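Uncharacterized protein (Bacteroides ovatus, PDB 4IRT) is of unknown function but is a putative neuraminidase, built from BNR-repeat-like sequence that belongs to the beta-propeller clan. Local coordinates at residues F90-R101 with K113-V124; M311-I319 with Y328-G336. All coordinates share one frame; numbering follows the deposited sequence.

The two contacts exemplify how a chain of repeated antiparallel sheets is tied together, once between neighbouring sheets and once inside a single sheet. In contact 1 a loop running from the outermost strand of one sheet to the first strand of the next folds back over the segment before it. Contact 2 extends the first hairpin of a later sheet through an irregular region. They lie on opposite sides of the chain's centre, their centres about 19 and 15 Å from it and 31 Å apart; their nearest atoms are about 12 Å apart. No catalytic residues are assigned for this putative enzyme, so neither contact can be tied to an active site; 1,2-ethanediol, probably from the crystallisation liquor, sits at contact 1.

Contact 1: residues F90-R101 with K113-V124; sequences FDHHGHPLNYCR and KMPMTGVDEGNV. With EDO (1,2-ethanediol), chain L.
With CG anti to the carbonyl carbon (chi1 -75°) and the chain extended beyond it, the selenomethionine M116 crosses the Y99 side chain at about a right angle and sets its methyl CE over one ring face, toward the rim, a CH-pi contact 3.7 Å from the centroid. SE stands farther off above the same face, a Met-aromatic contact. V124, whose CG1 is anti to its backbone N (chi1 171°), makes a second CH-pi contact by resting CG1 over the centre of the H92 ring. F90 O lies against the opposite face, toward the rim, and N98 N donates to H92 NE2 at 2.9 Å, almost straight, which helps to hold the ring's rotation. The selenomethionine M114 lays CE over the centre of one face of the R101 guanidinium, with SE 3.4 Å from NH2. The backbones meet in a G1 beta bulge: G94, with positive phi, and H95 both donate to V124 O, while V124 N returns a 2.8 Å bond to H95 O. This joins the turn between strands 86-90 and 99-101 to strand 124-131 of the next sheet, consistent with adjacent blades of a beta-propeller. L97 CD2 lies 3.7 Å from E121 OE1. K113 NZ reaches N98 OD1 at 3.1 Å from well above the amide plane; O2 of the ethanediol bridges N98 ND2 and D91 OD2. A water accepts from Y99 N and donates to L97 O and M114 O.

Contact 2: residues M311-I319 with Y328-G336; sequences MIPIARPRI and YIFRDEERG
Backbone bonding between R318 and I329 is reciprocal: I329 N donates to R318 O at 2.8 Å and R318 N to I329 O at 3.1 Å. Farther along, A315 N gives a 2.9 Å bond to R331 O in the carbonyl plane, and E333 N reaches P313 O at 3.0 Å. Between these two ladders the register slips by one residue, with P317 in the interval. The regular part belongs to the beta hairpin of strands 318-322 and 325-330, the first two strands of a four-stranded antiparallel sheet; the bridge of I314 with D332 carries the pairing on beyond it. Of the polar side chains, R331 has CG anti to the backbone N (chi1 170°), and bends at the next two torsions fold the guanidinium back, so that A315 N sits over the centre of one face while NH1 donates in its own plane to I312 O at 3.1 Å. A water ties NH2 to the same carbonyl, while its strongest polar partner is W365, outside both segments. A leucine here would probably leave I312 O without its arginine donor and open a gap beside A315. D332 OD1 accepts from E334 N in an Asx turn, with OD2 salt-bridged to R298. Apolar contact gathers at Y328, where P317 CB comes within 3.6 Å of CE1 and I319 CG2 presses to 3.3 Å from CD2; the phenol OH is hydrogen-bonded to R281 O.

Contact 1: residues F90-R101 with K113-V124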
loop_
_atom_site.group_PDB
_atom_site.type_symbol
_atom_site.label_atom_id
_atom_site.label_comp_id
_atom_site.label_asym_id
_atom_site.label_seq_id
_atom_site.Cartn_x
_atom_site.Cartn_y
_atom_site.Cartn_z
ATOM N N PHE A 90 2.115 10.593 9.213
ATOM C CA PHE A 90 1.247 11.340 8.306
ATOM C C PHE A 90 1.884 12.595 7.755
ATOM O O PHE A 90 2.820 13.118 8.330
ATOM C CB PHE A 90 -0.028 11.747 9.026
ATOM C CG PHE A 90 0.201 12.397 10.359
ATOM C CD1 PHE A 90 0.480 11.648 11.473
ATOM C CD2 PHE A 90 0.128 13.778 10.492
ATOM C CE1 PHE A 90 0.706 12.258 12.700
ATOM C CE2 PHE A 90 0.349 14.404 11.728
ATOM C CZ PHE A 90 0.625 13.637 12.830
ATOM N N ASP A 91 1.313 13.081 6.669
ATOM C CA ASP A 91 1.531 14.450 6.192
ATOM C C ASP A 91 2.972 14.779 5.774
ATOM O O ASP A 91 3.567 15.788 6.230
ATOM C CB ASP A 91 1.051 15.456 7.256
ATOM C CG ASP A 91 1.092 16.890 6.746
ATOM O OD1 ASP A 91 0.866 17.086 5.530
ATOM O OD2 ASP A 91 1.383 17.803 7.536
ATOM N N HIS A 92 3.521 13.962 4.879
ATOM C CA HIS A 92 4.841 14.211 4.342
ATOM C C HIS A 92 4.900 14.295 2.817
ATOM O O HIS A 92 4.331 13.455 2.087
ATOM C CB HIS A 92 5.810 13.091 4.676
ATOM C CG HIS A 92 5.771 12.606 6.091
ATOM N ND1 HIS A 92 4.985 11.543 6.481
ATOM C CD2 HIS A 92 6.494 12.968 7.181
ATOM C CE1 HIS A 92 5.215 11.280 7.758
ATOM N NE2 HIS A 92 6.131 12.123 8.203
ATOM N N HIS A 93 5.748 15.203 2.358
ATOM C CA HIS A 93 6.227 15.197 0.983
ATOM C C HIS A 93 7.602 15.828 0.947
ATOM O O HIS A 93 7.772 16.953 0.468
ATOM C CB HIS A 93 5.252 15.910 0.066
ATOM C CG HIS A 93 5.547 15.702 -1.383
ATOM N ND1 HIS A 93 4.860 16.357 -2.381
ATOM C CD2 HIS A 93 6.473 14.931 -2.003
ATOM C CE1 HIS A 93 5.334 15.982 -3.553
ATOM N NE2 HIS A 93 6.315 15.120 -3.355
ATOM N N GLY A 94 8.555 15.117 1.545
ATOM C CA GLY A 94 9.912 15.568 1.746
ATOM C C GLY A 94 10.073 16.430 2.990
ATOM O O GLY A 94 10.690 17.486 2.920
ATOM N N HIS A 95 9.497 16.001 4.113
ATOM C CA HIS A 95 9.396 16.830 5.306
ATOM C C HIS A 95 9.889 16.062 6.510
ATOM O O HIS A 95 9.943 14.846 6.472
ATOM C CB HIS A 95 7.931 17.219 5.591
ATOM C CG HIS A 95 7.347 18.148 4.584
ATOM N ND1 HIS A 95 6.564 17.703 3.549
ATOM C CD2 HIS A 95 7.417 19.498 4.449
ATOM C CE1 HIS A 95 6.193 18.728 2.797
ATOM N NE2 HIS A 95 6.680 19.832 3.334
ATOM N N PRO A 96 10.142 16.765 7.623
ATOM C CA PRO A 96 10.522 16.036 8.830
ATOM C C PRO A 96 9.448 15.043 9.255
ATOM O O PRO A 96 8.258 15.281 9.036
ATOM C CB PRO A 96 10.679 17.154 9.871
ATOM C CG PRO A 96 11.124 18.324 9.054
ATOM C CD PRO A 96 10.323 18.222 7.779
ATOM N N LEU A 97 9.869 13.933 9.834
ATOM C CA LEU A 97 8.957 12.873 10.245
ATOM C C LEU A 97 7.904 13.396 11.207
ATOM O O LEU A 97 8.235 14.073 12.183
ATOM C CB LEU A 97 9.748 11.751 10.909
ATOM C CG LEU A 97 8.952 10.601 11.501
ATOM C CD1 LEU A 97 8.390 9.744 10.386
ATOM C CD2 LEU A 97 9.875 9.769 12.403
ATOM N N ASN A 98 6.659 13.071 10.890
ATOM C CA ASN A 98 5.481 13.219 11.753
ATOM C C ASN A 98 5.008 11.840 12.165
ATOM O O ASN A 98 4.539 11.072 11.311
ATOM C CB ASN A 98 4.339 13.874 10.988
ATOM C CG ASN A 98 4.698 15.272 10.493
ATOM O OD1 ASN A 98 5.208 16.104 11.259
ATOM N ND2 ASN A 98 4.434 15.538 9.208
ATOM N N TYR A 99 5.131 11.554 13.465
ATOM C CA TYR A 99 4.894 10.241 14.043
ATOM C C TYR A 99 4.372 10.382 15.480
ATOM O O TYR A 99 4.987 11.083 16.314
ATOM C CB TYR A 99 6.195 9.422 14.033
ATOM C CG TYR A 99 6.134 8.189 14.881
ATOM C CD1 TYR A 99 5.158 7.216 14.666
ATOM C CD2 TYR A 99 7.035 7.994 15.921
ATOM C CE1 TYR A 99 5.101 6.073 15.453
ATOM C CE2 TYR A 99 6.993 6.861 16.705
ATOM C CZ TYR A 99 6.020 5.907 16.485
ATOM O OH TYR A 99 5.981 4.781 17.263
ATOM N N CYS A 100 3.245 9.732 15.749
ATOM C CA CYS A 100 2.600 9.740 17.052
ATOM C C CYS A 100 2.147 8.350 17.405
ATOM O O CYS A 100 1.994 7.470 16.515
ATOM C CB CYS A 100 1.337 10.571 17.009
ATOM S SG CYS A 100 1.682 12.263 16.601
ATOM N N ARG A 101 1.830 8.178 18.692
ATOM C CA ARG A 101 1.309 6.904 19.199
ATOM C C ARG A 101 0.167 7.192 20.140
ATOM O O ARG A 101 0.134 8.241 20.776
ATOM C CB ARG A 101 2.362 6.135 20.000
ATOM C CG ARG A 101 3.374 5.332 19.201
ATOM C CD ARG A 101 4.155 4.391 20.115
ATOM N NE ARG A 101 4.911 5.071 21.178
ATOM C CZ ARG A 101 6.228 5.316 21.178
ATOM N NH1 ARG A 101 7.008 4.975 20.161
ATOM N NH2 ARG A 101 6.774 5.923 22.222
ATOM N N LYS A 113 4.137 14.543 18.665
ATOM C CA LYS A 113 5.035 14.032 17.623
ATOM C C LYS A 113 6.372 13.637 18.250
ATOM O O LYS A 113 6.882 14.353 19.125
ATOM C CB LYS A 113 5.223 15.092 16.528
ATOM C CG LYS A 113 3.979 15.337 15.677
ATOM C CD LYS A 113 4.185 16.394 14.617
ATOM C CE LYS A 113 2.913 16.567 13.776
ATOM N NZ LYS A 113 3.020 17.682 12.772
HETATM N N MSE A 114 6.901 12.483 17.832
HETATM C CA MSE A 114 8.124 11.901 18.355
HETATM C C MSE A 114 9.048 11.456 17.239
HETATM O O MSE A 114 8.599 11.150 16.141
HETATM C CB MSE A 114 7.838 10.612 19.128
HETATM C CG MSE A 114 6.958 10.871 20.327
HETATM SE SE MSE A 114 6.530 9.138 21.170
HETATM C CE MSE A 114 5.369 8.389 19.828
ATOM N N PRO A 115 10.358 11.402 17.516
ATOM C CA PRO A 115 11.278 10.751 16.609
ATOM C C PRO A 115 11.147 9.243 16.690
ATOM O O PRO A 115 10.497 8.722 17.612
ATOM C CB PRO A 115 12.654 11.198 17.118
ATOM C CG PRO A 115 12.471 11.415 18.583
ATOM C CD PRO A 115 11.030 11.855 18.758
HETATM N N MSE A 116 11.735 8.544 15.720
HETATM C CA MSE A 116 11.885 7.109 15.802
HETATM C C MSE A 116 13.293 6.849 16.271
HETATM O O MSE A 116 13.500 6.534 17.455
HETATM C CB MSE A 116 11.534 6.453 14.467
HETATM C CG MSE A 116 10.008 6.452 14.253
HETATM SE SE MSE A 116 9.663 5.744 12.452
HETATM C CE MSE A 116 7.728 5.548 12.680
ATOM N N THR A 117 14.279 7.010 15.387
ATOM C CA THR A 117 15.710 6.920 15.801
ATOM C C THR A 117 16.396 8.284 15.897
ATOM O O THR A 117 17.515 8.413 16.426
ATOM C CB THR A 117 16.493 6.038 14.832
ATOM O OG1 THR A 117 16.701 6.733 13.595
ATOM C CG2 THR A 117 15.728 4.772 14.575
ATOM N N GLY A 118 15.741 9.311 15.377
ATOM C CA GLY A 118 16.308 10.657 15.320
ATOM C C GLY A 118 17.350 10.861 14.234
ATOM O O GLY A 118 17.979 11.920 14.172
ATOM N N VAL A 119 17.546 9.865 13.376
ATOM C CA VAL A 119 18.545 9.934 12.314
ATOM C C VAL A 119 17.876 9.765 10.966
ATOM O O VAL A 119 17.066 8.849 10.781
ATOM C CB VAL A 119 19.604 8.810 12.463
ATOM C CG1 VAL A 119 20.699 8.946 11.402
ATOM C CG2 VAL A 119 20.200 8.815 13.866
ATOM N N ASP A 120 18.247 10.623 10.011
ATOM C CA ASP A 120 17.686 10.560 8.651
ATOM C C ASP A 120 16.153 10.698 8.667
ATOM O O ASP A 120 15.476 10.027 7.922
ATOM C CB ASP A 120 18.030 9.239 7.927
ATOM C CG ASP A 120 19.496 8.867 8.012
ATOM O OD1 ASP A 120 20.357 9.768 7.975
ATOM O OD2 ASP A 120 19.783 7.647 8.107
ATOM N N GLU A 121 15.621 11.564 9.525
ATOM C CA GLU A 121 14.175 11.797 9.625
ATOM C C GLU A 121 13.781 13.227 9.223
ATOM O O GLU A 121 12.704 13.721 9.600
ATOM C CB GLU A 121 13.718 11.471 11.060
ATOM C CG GLU A 121 13.865 9.997 11.344
ATOM C CD GLU A 121 13.621 9.574 12.787
ATOM O OE1 GLU A 121 13.312 10.398 13.670
ATOM O OE2 GLU A 121 13.752 8.362 13.019
ATOM N N GLY A 122 14.639 13.875 8.427
ATOM C CA GLY A 122 14.417 15.249 7.982
ATOM C C GLY A 122 13.673 15.414 6.661
ATOM O O GLY A 122 13.210 16.515 6.364
ATOM N N ASN A 123 13.551 14.337 5.883
ATOM C CA ASN A 123 13.080 14.401 4.498
ATOM C C ASN A 123 12.331 13.152 4.115
ATOM O O ASN A 123 12.789 12.365 3.283
ATOM C CB ASN A 123 14.260 14.562 3.531
ATOM C CG ASN A 123 15.023 15.841 3.761
ATOM O OD1 ASN A 123 14.725 16.868 3.158
ATOM N ND2 ASN A 123 15.994 15.796 4.662
ATOM N N VAL A 124 11.168 12.988 4.724
ATOM C CA VAL A 124 10.391 11.754 4.658
ATOM C C VAL A 124 9.311 11.894 3.607
ATOM O O VAL A 124 8.702 12.978 3.456
ATOM C CB VAL A 124 9.697 11.512 6.015
ATOM C CG1 VAL A 124 8.706 10.370 5.941
ATOM C CG2 VAL A 124 10.731 11.318 7.123
HETATM C C1 EDO L . 3.953 19.085 5.752
HETATM O O1 EDO L . 3.700 20.514 5.869
HETATM C C2 EDO L . 4.796 18.552 6.909
HETATM O O2 EDO L . 4.006 18.321 8.094
HETATM O O HOH W 1 1.166 17.677 10.470
HETATM O O HOH W 2 7.310 13.174 14.636
HETATM O O HOH W 3 9.590 6.617 19.436
#

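Contact 2: residues M311-I319 with Y328-G336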
loop_
_atom_site.group_PDB
_atom_site.type_symbol
_atom_site.label_atom_id
_atom_site.label_comp_id
_atom_site.label_asym_id
_atom_site.label_seq_id
_atom_site.Cartn_x
_atom_site.Cartn_y
_atom_site.Cartn_z
HETATM N N MSE A 311 -5.370 13.088 -14.306
HETATM C CA MSE A 311 -5.791 11.900 -13.542
HETATM C C MSE A 311 -5.550 10.690 -14.400
HETATM O O MSE A 311 -5.907 10.649 -15.596
HETATM C CB MSE A 311 -7.272 11.891 -13.073
HETATM C CG MSE A 311 -7.581 10.857 -11.956
HETATM SE SE MSE A 311 -9.519 10.401 -11.793
HETATM C CE MSE A 311 -9.989 9.812 -13.615
ATOM N N ILE A 312 -4.966 9.668 -13.799
ATOM C CA ILE A 312 -4.801 8.411 -14.509
ATOM C C ILE A 312 -6.172 7.695 -14.471
ATOM O O ILE A 312 -6.809 7.599 -13.407
ATOM C CB ILE A 312 -3.690 7.541 -13.902
ATOM C CG1 ILE A 312 -2.356 8.301 -13.877
ATOM C CG2 ILE A 312 -3.534 6.267 -14.710
ATOM C CD1 ILE A 312 -1.341 7.735 -12.914
ATOM N N PRO A 313 -6.639 7.197 -15.625
ATOM C CA PRO A 313 -7.986 6.649 -15.749
ATOM C C PRO A 313 -8.252 5.363 -14.987
ATOM O O PRO A 313 -9.407 4.949 -14.874
ATOM C CB PRO A 313 -8.114 6.355 -17.258
ATOM C CG PRO A 313 -6.956 6.997 -17.909
ATOM C CD PRO A 313 -5.894 7.140 -16.892
ATOM N N ILE A 314 -7.191 4.703 -14.523
ATOM C CA ILE A 314 -7.346 3.490 -13.736
ATOM C C ILE A 314 -6.547 3.628 -12.427
ATOM O O ILE A 314 -5.558 4.377 -12.340
ATOM C CB ILE A 314 -6.929 2.217 -14.498
ATOM C CG1 ILE A 314 -5.449 2.203 -14.806
ATOM C CG2 ILE A 314 -7.707 2.078 -15.810
ATOM C CD1 ILE A 314 -4.979 0.955 -15.509
ATOM N N ALA A 315 -7.004 2.909 -11.405
ATOM C CA ALA A 315 -6.342 2.903 -10.112
ATOM C C ALA A 315 -5.244 1.871 -10.059
ATOM O O ALA A 315 -5.356 0.807 -10.659
ATOM C CB ALA A 315 -7.343 2.607 -9.014
ATOM N N ARG A 316 -4.217 2.152 -9.282
ATOM C CA ARG A 316 -3.285 1.108 -8.916
ATOM C C ARG A 316 -4.019 0.091 -7.993
ATOM O O ARG A 316 -4.875 0.464 -7.192
ATOM C CB ARG A 316 -2.079 1.700 -8.242
ATOM C CG ARG A 316 -1.260 2.498 -9.229
ATOM C CD ARG A 316 -0.164 3.287 -8.581
ATOM N NE ARG A 316 -0.718 4.348 -7.758
ATOM C CZ ARG A 316 -0.012 5.335 -7.232
ATOM N NH1 ARG A 316 1.296 5.390 -7.396
ATOM N NH2 ARG A 316 -0.617 6.248 -6.492
ATOM N N PRO A 317 -3.728 -1.198 -8.158
ATOM C CA PRO A 317 -4.565 -2.220 -7.559
ATOM C C PRO A 317 -4.141 -2.771 -6.211
ATOM O O PRO A 317 -2.990 -2.604 -5.775
ATOM C CB PRO A 317 -4.511 -3.323 -8.610
ATOM C CG PRO A 317 -3.122 -3.241 -9.129
ATOM C CD PRO A 317 -2.856 -1.754 -9.215
ATOM N N ARG A 318 -5.077 -3.463 -5.573
ATOM C CA ARG A 318 -4.778 -4.288 -4.383
ATOM C C ARG A 318 -5.274 -5.703 -4.646
ATOM O O ARG A 318 -6.156 -5.907 -5.485
ATOM C CB ARG A 318 -5.464 -3.764 -3.118
ATOM C CG ARG A 318 -5.005 -2.404 -2.590
ATOM C CD ARG A 318 -3.869 -2.552 -1.637
ATOM N NE ARG A 318 -3.384 -1.332 -0.975
ATOM C CZ ARG A 318 -3.253 -1.200 0.336
ATOM N NH1 ARG A 318 -3.665 -2.154 1.183
ATOM N NH2 ARG A 318 -2.747 -0.088 0.824
ATOM N N ILE A 319 -4.706 -6.666 -3.921
ATOM C CA ILE A 319 -5.081 -8.069 -4.038
ATOM C C ILE A 319 -5.091 -8.745 -2.672
ATOM O O ILE A 319 -4.323 -8.384 -1.757
ATOM C CB ILE A 319 -4.110 -8.871 -4.934
ATOM C CG1 ILE A 319 -2.639 -8.603 -4.547
ATOM C CG2 ILE A 319 -4.343 -8.590 -6.404
ATOM C CD1 ILE A 319 -1.662 -9.548 -5.231
ATOM N N TYR A 328 -8.949 -9.324 -6.845
ATOM C CA TYR A 328 -8.147 -8.236 -7.408
ATOM C C TYR A 328 -9.018 -6.987 -7.510
ATOM O O TYR A 328 -9.985 -6.935 -8.277
ATOM C CB TYR A 328 -7.666 -8.691 -8.775
ATOM C CG TYR A 328 -6.563 -7.889 -9.442
ATOM C CD1 TYR A 328 -6.826 -6.649 -10.012
ATOM C CD2 TYR A 328 -5.267 -8.417 -9.571
ATOM C CE1 TYR A 328 -5.846 -5.937 -10.640
ATOM C CE2 TYR A 328 -4.273 -7.702 -10.202
ATOM C CZ TYR A 328 -4.570 -6.461 -10.721
ATOM O OH TYR A 328 -3.581 -5.775 -11.390
ATOM N N ILE A 329 -8.680 -5.977 -6.704
ATOM C CA ILE A 329 -9.494 -4.788 -6.537
ATOM C C ILE A 329 -8.914 -3.614 -7.346
ATOM O O ILE A 329 -7.692 -3.355 -7.308
ATOM C CB ILE A 329 -9.615 -4.399 -5.059
ATOM C CG1 ILE A 329 -10.051 -5.591 -4.201
ATOM C CG2 ILE A 329 -10.602 -3.256 -4.901
ATOM C CD1 ILE A 329 -11.418 -6.149 -4.563
ATOM N N PHE A 330 -9.771 -2.978 -8.140
ATOM C CA PHE A 330 -9.371 -1.911 -9.015
ATOM C C PHE A 330 -10.486 -0.877 -9.243
ATOM O O PHE A 330 -11.534 -0.941 -8.622
ATOM C CB PHE A 330 -8.862 -2.483 -10.330
ATOM C CG PHE A 330 -9.913 -3.088 -11.208
ATOM C CD1 PHE A 330 -10.381 -4.380 -10.984
ATOM C CD2 PHE A 330 -10.381 -2.400 -12.333
ATOM C CE1 PHE A 330 -11.285 -4.967 -11.854
ATOM C CE2 PHE A 330 -11.311 -2.976 -13.176
ATOM C CZ PHE A 330 -11.782 -4.257 -12.925
ATOM N N ARG A 331 -10.193 0.100 -10.084
ATOM C CA ARG A 331 -11.175 1.126 -10.461
ATOM C C ARG A 331 -10.802 1.569 -11.855
ATOM O O ARG A 331 -9.636 1.884 -12.118
ATOM C CB ARG A 331 -11.130 2.256 -9.437
ATOM C CG ARG A 331 -11.913 3.534 -9.767
ATOM C CD ARG A 331 -11.133 4.503 -10.634
ATOM N NE ARG A 331 -9.991 5.034 -9.916
ATOM C CZ ARG A 331 -8.978 5.703 -10.455
ATOM N NH1 ARG A 331 -8.891 5.929 -11.769
ATOM N NH2 ARG A 331 -8.047 6.173 -9.652
ATOM N N ASP A 332 -11.792 1.663 -12.737
ATOM C CA ASP A 332 -11.529 1.902 -14.163
ATOM C C ASP A 332 -12.588 2.835 -14.744
ATOM O O ASP A 332 -13.787 2.581 -14.614
ATOM C CB ASP A 332 -11.512 0.539 -14.882
ATOM C CG ASP A 332 -10.927 0.582 -16.314
ATOM O OD1 ASP A 332 -10.989 1.617 -17.021
ATOM O OD2 ASP A 332 -10.454 -0.508 -16.743
ATOM N N GLU A 333 -12.144 3.905 -15.401
ATOM C CA GLU A 333 -13.061 4.769 -16.170
ATOM C C GLU A 333 -13.950 3.996 -17.146
ATOM O O GLU A 333 -15.114 4.376 -17.373
ATOM C CB GLU A 333 -12.304 5.827 -16.966
ATOM C CG GLU A 333 -11.922 7.043 -16.143
ATOM C CD GLU A 333 -11.466 8.230 -16.994
ATOM O OE1 GLU A 333 -11.630 8.203 -18.242
ATOM O OE2 GLU A 333 -10.927 9.184 -16.397
ATOM N N GLU A 334 -13.427 2.912 -17.704
ATOM C CA GLU A 334 -14.229 2.045 -18.582
ATOM C C GLU A 334 -15.439 1.440 -17.898
ATOM O O GLU A 334 -16.352 0.991 -18.583
ATOM C CB GLU A 334 -13.405 0.854 -19.124
ATOM C CG GLU A 334 -12.487 1.223 -20.261
ATOM C CD GLU A 334 -11.977 0.020 -21.052
ATOM O OE1 GLU A 334 -12.267 -1.146 -20.721
ATOM O OE2 GLU A 334 -11.274 0.256 -22.022
ATOM N N ARG A 335 -15.384 1.306 -16.569
ATOM C CA ARG A 335 -16.497 0.783 -15.787
ATOM C C ARG A 335 -17.168 1.880 -14.967
ATOM O O ARG A 335 -17.771 1.608 -13.941
ATOM C CB ARG A 335 -16.006 -0.328 -14.865
ATOM C CG ARG A 335 -15.364 -1.491 -15.630
ATOM C CD ARG A 335 -15.144 -2.736 -14.752
ATOM N NE ARG A 335 -16.399 -3.325 -14.320
ATOM C CZ ARG A 335 -17.090 -4.240 -14.982
ATOM N NH1 ARG A 335 -16.668 -4.700 -16.158
ATOM N NH2 ARG A 335 -18.229 -4.682 -14.486
ATOM N N GLY A 336 -17.027 3.127 -15.378
ATOM C CA GLY A 336 -17.647 4.224 -14.635
ATOM C C GLY A 336 -16.962 4.597 -13.331
ATOM O O GLY A 336 -17.569 5.238 -12.478
HETATM O O HOH W 4 -8.665 10.673 -16.379
HETATM O O HOH W 5 -5.625 7.762 -10.548
#